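Local coordinates for protein ubiquinol-cytochrome C chaperone (Brucella abortus NCTC 8038, PDB 6RWT) that is a homologue of the mitochondrial assembly factor Cbp3 and probably acts as a chaperone for newly made cytochrome b during assembly of the cytochrome bc1 complex, at residues Tyr34-Val39 against Trp142-Tyr147; Gln38-Pro43 against Arg133-Asp138; Asp157-Ile162 against Ile172-Val177. All blocks are in the same frame, centred on the assembly; numbering follows the deposited sequence. Where two conformers were deposited one is given.

Overall arrangement
Interactions 1 and 2 are neighbours on the same side of this all-helical fold, with centres about 9 Å apart. They start from the same loop between helices 2-28 and 43-61 and share Q38 and V39. W142 joins them, since its ring packs at CE2 on R136 CG (3.7 Å) and at CH2 on I135 CG2 (3.9 Å). Interaction 3 lies at the far end of helix 145-161, whose start belongs to interaction 1; their centres are about 20 Å apart, yet F37 CE2 still meets V177 CG2 at 3.9 Å. Between interactions 2 and 3 the centres are about 24 Å apart, and the nearest atoms about 9 Å. A glycerol, probably from the crystallisation liquor, lies beside P40 of interaction 2.

Interaction 1 (Tyr34-Val39 against Trp142-Tyr147)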
# COMPACT_ATOMS: atom_id res chain seq x y z
N TYR A 34 11.43 8.80 -6.67
CA TYR A 34 11.27 10.21 -7.00
C TYR A 34 12.48 10.79 -7.75
O TYR A 34 12.35 11.75 -8.52
CB TYR A 34 10.98 11.01 -5.72
CG TYR A 34 9.84 10.43 -4.89
CD1 TYR A 34 8.50 10.71 -5.19
CD2 TYR A 34 10.11 9.55 -3.84
CE1 TYR A 34 7.47 10.16 -4.43
CE2 TYR A 34 9.08 8.99 -3.08
CZ TYR A 34 7.76 9.30 -3.38
OH TYR A 34 6.75 8.73 -2.62
N ALA A 35 13.66 10.24 -7.50
CA ALA A 35 14.84 10.63 -8.26
C ALA A 35 14.83 9.87 -9.60
O ALA A 35 14.20 10.33 -10.55
CB ALA A 35 16.10 10.40 -7.44
N GLN A 36 15.46 8.70 -9.68
CA GLN A 36 15.64 8.02 -10.97
C GLN A 36 14.34 7.69 -11.71
O GLN A 36 14.25 7.92 -12.91
CB GLN A 36 16.50 6.76 -10.83
CG GLN A 36 16.83 6.10 -12.17
CD GLN A 36 17.75 4.90 -12.05
OE1 GLN A 36 18.01 4.38 -10.96
NE2 GLN A 36 18.25 4.44 -13.20
N PHE A 37 13.33 7.17 -11.00
CA PHE A 37 12.12 6.66 -11.66
C PHE A 37 11.13 7.75 -12.11
O PHE A 37 10.20 7.45 -12.86
CB PHE A 37 11.37 5.63 -10.79
CG PHE A 37 12.10 4.33 -10.53
CD1 PHE A 37 13.39 4.07 -11.02
CD2 PHE A 37 11.49 3.35 -9.75
CE1 PHE A 37 14.02 2.86 -10.74
CE2 PHE A 37 12.12 2.15 -9.47
CZ PHE A 37 13.39 1.90 -9.97
N GLN A 38 11.32 8.99 -11.64
CA GLN A 38 10.48 10.13 -12.03
C GLN A 38 9.01 10.01 -11.60
O GLN A 38 8.11 10.55 -12.26
CB GLN A 38 10.60 10.43 -13.54
CG GLN A 38 12.03 10.68 -14.02
CD GLN A 38 12.68 11.90 -13.39
OE1 GLN A 38 13.85 11.86 -13.00
NE2 GLN A 38 11.93 13.00 -13.28
N VAL A 39 8.77 9.33 -10.47
CA VAL A 39 7.47 9.46 -9.78
C VAL A 39 7.40 10.92 -9.26
O VAL A 39 8.36 11.39 -8.65
CB VAL A 39 7.30 8.45 -8.62
CG1 VAL A 39 5.99 8.72 -7.88
CG2 VAL A 39 7.32 7.02 -9.14
N TRP A 142 6.36 5.61 -20.41
CA TRP A 142 7.13 5.95 -19.20
C TRP A 142 8.34 5.01 -19.13
O TRP A 142 8.16 3.83 -18.81
CB TRP A 142 6.25 5.81 -17.96
CG TRP A 142 6.91 6.12 -16.62
CD1 TRP A 142 8.04 6.85 -16.41
CD2 TRP A 142 6.42 5.75 -15.32
NE1 TRP A 142 8.31 6.93 -15.06
CE2 TRP A 142 7.33 6.26 -14.37
CE3 TRP A 142 5.31 5.02 -14.87
CZ2 TRP A 142 7.16 6.07 -12.99
CZ3 TRP A 142 5.14 4.83 -13.50
CH2 TRP A 142 6.06 5.36 -12.58
N PRO A 143 9.57 5.52 -19.41
CA PRO A 143 10.77 4.66 -19.44
C PRO A 143 11.02 3.79 -18.21
O PRO A 143 11.55 2.69 -18.35
CB PRO A 143 11.91 5.67 -19.62
CG PRO A 143 11.30 6.81 -20.34
CD PRO A 143 9.88 6.89 -19.86
N HIS A 144 10.64 4.27 -17.02
CA HIS A 144 10.89 3.54 -15.77
C HIS A 144 9.71 2.70 -15.23
O HIS A 144 9.82 2.11 -14.15
CB HIS A 144 11.40 4.52 -14.70
CG HIS A 144 12.73 5.13 -15.05
ND1 HIS A 144 12.85 6.34 -15.69
CD2 HIS A 144 13.99 4.68 -14.85
CE1 HIS A 144 14.13 6.61 -15.87
NE2 HIS A 144 14.84 5.62 -15.37
N ALA A 145 8.61 2.62 -15.98
CA ALA A 145 7.45 1.79 -15.57
C ALA A 145 7.79 0.31 -15.38
O ALA A 145 7.32 -0.31 -14.43
CB ALA A 145 6.29 1.94 -16.55
N CYS A 146 8.59 -0.26 -16.28
CA CYS A 146 9.02 -1.66 -16.16
C CYS A 146 9.96 -1.91 -14.97
O CYS A 146 9.98 -3.01 -14.41
CB CYS A 146 9.65 -2.13 -17.47
SG CYS A 146 8.47 -2.23 -18.84
N TYR A 147 10.75 -0.90 -14.60
CA TYR A 147 11.59 -0.93 -13.39
C TYR A 147 10.74 -0.99 -12.11
O TYR A 147 10.99 -1.81 -11.21
CB TYR A 147 12.47 0.32 -13.31
CG TYR A 147 13.94 0.15 -13.61
CD1 TYR A 147 14.82 -0.31 -12.62
CD2 TYR A 147 14.47 0.51 -14.84
CE1 TYR A 147 16.17 -0.44 -12.87
CE2 TYR A 147 15.83 0.38 -15.11
CZ TYR A 147 16.68 -0.09 -14.11
OH TYR A 147 18.03 -0.24 -14.35
O HOH W 1 17.64 5.50 -15.64
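The H144 imidazole takes the backbone of the loop on one face: Q36 O stands over it, 3.2 Å from H144 CE1 and not hydrogen-bonded, and F37 CA makes a CH-pi contact there, 4.2 Å from the ring centroid. At the edge of the same ring, in its plane, a water joins H144 NE2 to Q36 NE2. The extended Q36 chain, with CG anti to the backbone N (chi1 -174°), reaches this water, while its OE1 bonds R32 NE. On the F37 ring, one face is covered by Y147 CB, near the rim, and F37 CZ reaches Y147 CD1 at 3.7 Å with the two rings oblique. The planes of F37 and H144 are close to parallel but slid apart, with little overlap. From the loop, W142 is met at its edge; its own chain, A145 N and H144 CA, lies over one face. In the indole plane, W142 NE1 donates a hydrogen bond of 2.9 Å to F37 O, almost in line with the carbonyl. The N-H...O angle is 140°, with F37 O displaced toward the six-membered ring, 3.3 Å from W142 CZ2. V39 CG2 touches that edge further along, 4.0 Å from W142 CZ2. The contact sets the type I turn A35-Q38 against the type I turn W142-A145, and F37 of the loop, H144 of the turn before helix 145-161 and Y147 of its first turn form an aromatic cluster.

Interaction 2 (Gln38-Pro43 against Arg133-Asp138)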
# COMPACT_ATOMS: atom_id res chain seq x y z
N GLN A 38 11.32 8.99 -11.64
CA GLN A 38 10.48 10.13 -12.03
C GLN A 38 9.01 10.01 -11.60
O GLN A 38 8.11 10.55 -12.26
CB GLN A 38 10.60 10.43 -13.54
CG GLN A 38 12.03 10.68 -14.02
CD GLN A 38 12.68 11.90 -13.39
OE1 GLN A 38 13.85 11.86 -13.00
NE2 GLN A 38 11.93 13.00 -13.28
N VAL A 39 8.77 9.33 -10.47
CA VAL A 39 7.47 9.46 -9.78
C VAL A 39 7.40 10.92 -9.26
O VAL A 39 8.36 11.39 -8.65
CB VAL A 39 7.30 8.45 -8.62
CG1 VAL A 39 5.99 8.72 -7.88
CG2 VAL A 39 7.32 7.02 -9.14
N PRO A 40 6.30 11.63 -9.52
CA PRO A 40 6.25 13.04 -9.08
C PRO A 40 6.33 13.19 -7.55
O PRO A 40 5.63 12.47 -6.84
CB PRO A 40 4.90 13.53 -9.62
CG PRO A 40 4.52 12.56 -10.70
CD PRO A 40 5.07 11.25 -10.25
N ASP A 41 7.17 14.10 -7.06
CA ASP A 41 7.27 14.37 -5.62
C ASP A 41 6.26 15.47 -5.29
O ASP A 41 6.63 16.62 -5.02
CB ASP A 41 8.71 14.75 -5.23
CG ASP A 41 8.93 14.78 -3.71
OD1 ASP A 41 7.97 14.59 -2.93
OD2 ASP A 41 10.10 15.00 -3.30
N THR A 42 4.98 15.08 -5.31
CA THR A 42 3.83 15.97 -5.19
C THR A 42 2.82 15.31 -4.27
O THR A 42 2.93 14.11 -3.99
CB THR A 42 3.18 16.23 -6.57
OG1 THR A 42 2.62 15.01 -7.05
CG2 THR A 42 4.23 16.78 -7.57
N PRO A 43 1.83 16.07 -3.77
CA PRO A 43 0.80 15.40 -2.95
C PRO A 43 0.19 14.15 -3.61
O PRO A 43 0.05 13.10 -2.95
CB PRO A 43 -0.22 16.52 -2.72
CG PRO A 43 0.62 17.75 -2.68
CD PRO A 43 1.69 17.54 -3.73
N ARG A 133 -0.72 4.36 -16.26
CA ARG A 133 -2.08 4.94 -16.20
C ARG A 133 -2.31 5.70 -14.89
O ARG A 133 -2.79 6.83 -14.90
CB ARG A 133 -3.12 3.82 -16.34
CG ARG A 133 -4.54 4.27 -16.65
CD ARG A 133 -5.35 3.16 -17.33
NE ARG A 133 -5.54 1.98 -16.46
CZ ARG A 133 -5.11 0.73 -16.70
NH1 ARG A 133 -4.44 0.39 -17.80
NH2 ARG A 133 -5.37 -0.21 -15.79
N ASN A 134 -1.94 5.07 -13.77
CA ASN A 134 -2.19 5.65 -12.44
C ASN A 134 -1.21 6.75 -12.04
O ASN A 134 -1.62 7.73 -11.40
CB ASN A 134 -2.20 4.54 -11.36
CG ASN A 134 -3.45 3.66 -11.40
OD1 ASN A 134 -4.42 3.93 -12.12
ND2 ASN A 134 -3.42 2.59 -10.62
N ILE A 135 0.06 6.61 -12.41
CA ILE A 135 1.15 7.46 -11.88
C ILE A 135 1.68 8.51 -12.87
O ILE A 135 1.93 9.65 -12.47
CB ILE A 135 2.32 6.61 -11.33
CG1 ILE A 135 1.78 5.60 -10.29
CG2 ILE A 135 3.39 7.49 -10.70
CD1 ILE A 135 2.76 4.51 -9.89
N ARG A 136 1.88 8.13 -14.14
CA ARG A 136 2.37 9.06 -15.19
C ARG A 136 1.47 9.05 -16.44
O ARG A 136 1.95 8.77 -17.55
CB ARG A 136 3.83 8.76 -15.55
CG ARG A 136 4.85 9.02 -14.45
CD ARG A 136 4.88 10.47 -13.98
NE ARG A 136 5.06 11.43 -15.08
CZ ARG A 136 6.24 11.85 -15.57
NH1 ARG A 136 7.39 11.41 -15.06
NH2 ARG A 136 6.25 12.72 -16.57
N PRO A 137 0.18 9.39 -16.27
CA PRO A 137 -0.76 9.42 -17.41
C PRO A 137 -0.43 10.48 -18.47
O PRO A 137 -0.90 10.37 -19.60
CB PRO A 137 -2.10 9.74 -16.74
CG PRO A 137 -1.75 10.48 -15.51
CD PRO A 137 -0.49 9.82 -15.02
N ASP A 138 0.35 11.49 -18.09
CA ASP A 138 0.87 12.49 -19.03
C ASP A 138 1.85 11.94 -20.09
O ASP A 138 2.09 12.62 -21.09
CB ASP A 138 1.55 13.64 -18.27
CG ASP A 138 2.73 13.18 -17.42
OD1 ASP A 138 2.53 12.32 -16.52
OD2 ASP A 138 3.86 13.68 -17.64
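I135 and V39 make the close apolar side of this contact, meeting through the branches CG2 and CG1 at 4.0 Å. I135 CG2 lies 4.1 Å from P40 CD, and the proline ring rests obliquely on the aliphatic part of R136, CD to CD 3.8 Å. I135 is buried, with M49 and E48 of helix 43-61 and Y115 of helix 100-120 against it. Here helix 124-135 ends, R136 being the first residue to leave helical torsions, and its end is joined to the loop leading to helix 43-61, where T42 is the N-cap and bonds G45 N through OG1. Toward solvent the contact thins to polar groups. R136 NH1 donates to Q38 O at 3.0 Å, the N-H bent to 141° and the oxygen tilted from the guanidinium plane. With chi2 at -60° and chi3 at -53° the arginine doubles back to grip D138 side-on. R136 NE bonds D138 OD1 at 3.0 Å and R136 NH2 bonds D138 OD2 at 2.8 Å, a salt bridge in which each oxygen lies in the guanidinium plane and uses its syn lone pair. This nearly straight pair fixes the guanidinium, leaving NH1 near the loop carbonyl but not aimed straight at it.

Interaction 3 (Asp157-Ile162 against Ile172-Val177); sequences DCLREI and ISYMDV
C158 and L159, in the last turn of helix 145-161, face Y174 and S173 of an extended segment that passes in the opposite chain direction, both CA pairs 7.0 Å apart, and no hydrogen bond links the two. Side chains fill the gap. L159 reaches across with both methyls. L159 CD2 lies 3.7 Å from I172 CG1 and 3.5 Å from the carbonyl oxygen of S173, whereas L159 CD1 approaches the Y174 ring obliquely, 4.2 Å from Y174 CE2. C158 carries SG anti to the backbone N (chi1 172°), which places the sulfur beside S173, 3.9 Å from its OG, while C158 CB stays 3.9 Å from the thioether sulfur SD of M175. At the helix end, I162 CD1 lies against the backbone of the segment, 3.9 Å from S173 N. On the helix side S173 is thus bordered by C158, L159 and I162, all through apolar or weakly polar atoms. Behind the contact, Y174 CB points away from the helix end; its OH bonds H53 O, and its ring also meets H53 and the side chains of L56 and A57, all of helix 43-61. R60 of that helix donates to L159 O and I162 O, satisfying carbonyls at the end of helix 145-161. Beyond the short helix 164-168 the chain thus runs back antiparallel along the end of helix 145-161, and I172 and Y174 join the returning segment to helix 2-28 in this all-helical fold.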
# COMPACT_ATOMS: atom_id res chain seq x y z
N ASP A 157 6.39 -11.39 -4.17
CA ASP A 157 7.08 -12.66 -3.89
C ASP A 157 7.59 -12.72 -2.45
O ASP A 157 7.36 -13.70 -1.76
CB ASP A 157 8.24 -12.88 -4.88
CG ASP A 157 7.76 -13.19 -6.31
OD1 ASP A 157 6.55 -13.43 -6.53
OD2 ASP A 157 8.62 -13.20 -7.22
N CYS A 158 8.24 -11.66 -1.99
CA CYS A 158 8.75 -11.59 -0.61
C CYS A 158 7.65 -11.70 0.44
O CYS A 158 7.74 -12.50 1.37
CB CYS A 158 9.55 -10.30 -0.41
SG CYS A 158 10.05 -9.98 1.31
N LEU A 159 6.60 -10.89 0.27
CA LEU A 159 5.47 -10.93 1.20
C LEU A 159 4.83 -12.32 1.29
O LEU A 159 4.49 -12.78 2.38
CB LEU A 159 4.43 -9.86 0.85
CG LEU A 159 4.83 -8.39 1.11
CD1 LEU A 159 3.87 -7.45 0.40
CD2 LEU A 159 4.90 -8.06 2.60
N ARG A 160 4.68 -12.99 0.14
CA ARG A 160 4.06 -14.33 0.08
C ARG A 160 4.84 -15.38 0.88
O ARG A 160 4.24 -16.29 1.47
CB ARG A 160 3.93 -14.78 -1.38
CG ARG A 160 3.15 -16.08 -1.57
CD ARG A 160 2.69 -16.23 -3.01
NE ARG A 160 3.81 -16.21 -3.95
CZ ARG A 160 3.71 -16.11 -5.28
NH1 ARG A 160 2.52 -16.01 -5.88
NH2 ARG A 160 4.82 -16.09 -6.01
N GLU A 161 6.16 -15.25 0.90
CA GLU A 161 7.03 -16.21 1.58
C GLU A 161 7.11 -16.01 3.10
O GLU A 161 7.55 -16.91 3.81
CB GLU A 161 8.44 -16.17 0.99
CG GLU A 161 8.54 -16.78 -0.40
CD GLU A 161 9.98 -17.01 -0.81
OE1 GLU A 161 10.78 -16.04 -0.77
OE2 GLU A 161 10.32 -18.15 -1.17
N ILE A 162 6.71 -14.84 3.60
CA ILE A 162 6.61 -14.63 5.05
C ILE A 162 5.45 -15.51 5.55
O ILE A 162 4.38 -15.54 4.94
CB ILE A 162 6.35 -13.14 5.42
CG1 ILE A 162 7.46 -12.23 4.87
CG2 ILE A 162 6.28 -12.96 6.93
CD1 ILE A 162 7.20 -10.73 4.98
N ILE A 172 6.68 -7.69 8.87
CA ILE A 172 6.50 -7.34 7.45
C ILE A 172 7.79 -6.72 6.90
O ILE A 172 8.50 -6.01 7.63
CB ILE A 172 5.28 -6.39 7.26
CG1 ILE A 172 4.90 -6.25 5.77
CG2 ILE A 172 5.52 -5.00 7.87
CD1 ILE A 172 3.57 -5.55 5.54
N SER A 173 8.10 -6.99 5.63
CA SER A 173 9.19 -6.30 4.94
C SER A 173 8.92 -6.18 3.44
O SER A 173 8.17 -6.98 2.86
CB SER A 173 10.55 -6.98 5.20
OG SER A 173 10.54 -8.33 4.79
N TYR A 174 9.50 -5.14 2.85
CA TYR A 174 9.50 -4.90 1.41
C TYR A 174 10.93 -5.00 0.90
O TYR A 174 11.90 -4.98 1.68
CB TYR A 174 8.92 -3.51 1.10
CG TYR A 174 7.43 -3.40 1.41
CD1 TYR A 174 6.99 -3.22 2.73
CD2 TYR A 174 6.47 -3.50 0.41
CE1 TYR A 174 5.63 -3.13 3.02
CE2 TYR A 174 5.11 -3.41 0.69
CZ TYR A 174 4.68 -3.23 2.00
OH TYR A 174 3.32 -3.15 2.31
N MET A 175 11.07 -5.08 -0.42
CA MET A 175 12.40 -5.10 -1.04
C MET A 175 13.06 -3.71 -0.95
O MET A 175 12.36 -2.70 -0.86
CB MET A 175 12.30 -5.56 -2.49
CG MET A 175 11.70 -6.95 -2.70
SD MET A 175 12.58 -8.33 -1.91
CE MET A 175 14.13 -8.27 -2.81
N ASP A 176 14.39 -3.68 -0.92
CA ASP A 176 15.16 -2.43 -1.05
C ASP A 176 15.20 -2.07 -2.54
O ASP A 176 15.89 -2.71 -3.33
CB ASP A 176 16.60 -2.63 -0.49
CG ASP A 176 17.51 -1.39 -0.63
OD1 ASP A 176 17.11 -0.34 -1.20
OD2 ASP A 176 18.67 -1.47 -0.17
N VAL A 177 14.47 -1.02 -2.91
CA VAL A 177 14.39 -0.58 -4.31
C VAL A 177 15.76 -0.29 -4.95
O VAL A 177 15.91 -0.44 -6.16
CB VAL A 177 13.40 0.61 -4.48
CG1 VAL A 177 13.96 1.90 -3.91
CG2 VAL A 177 13.01 0.79 -5.95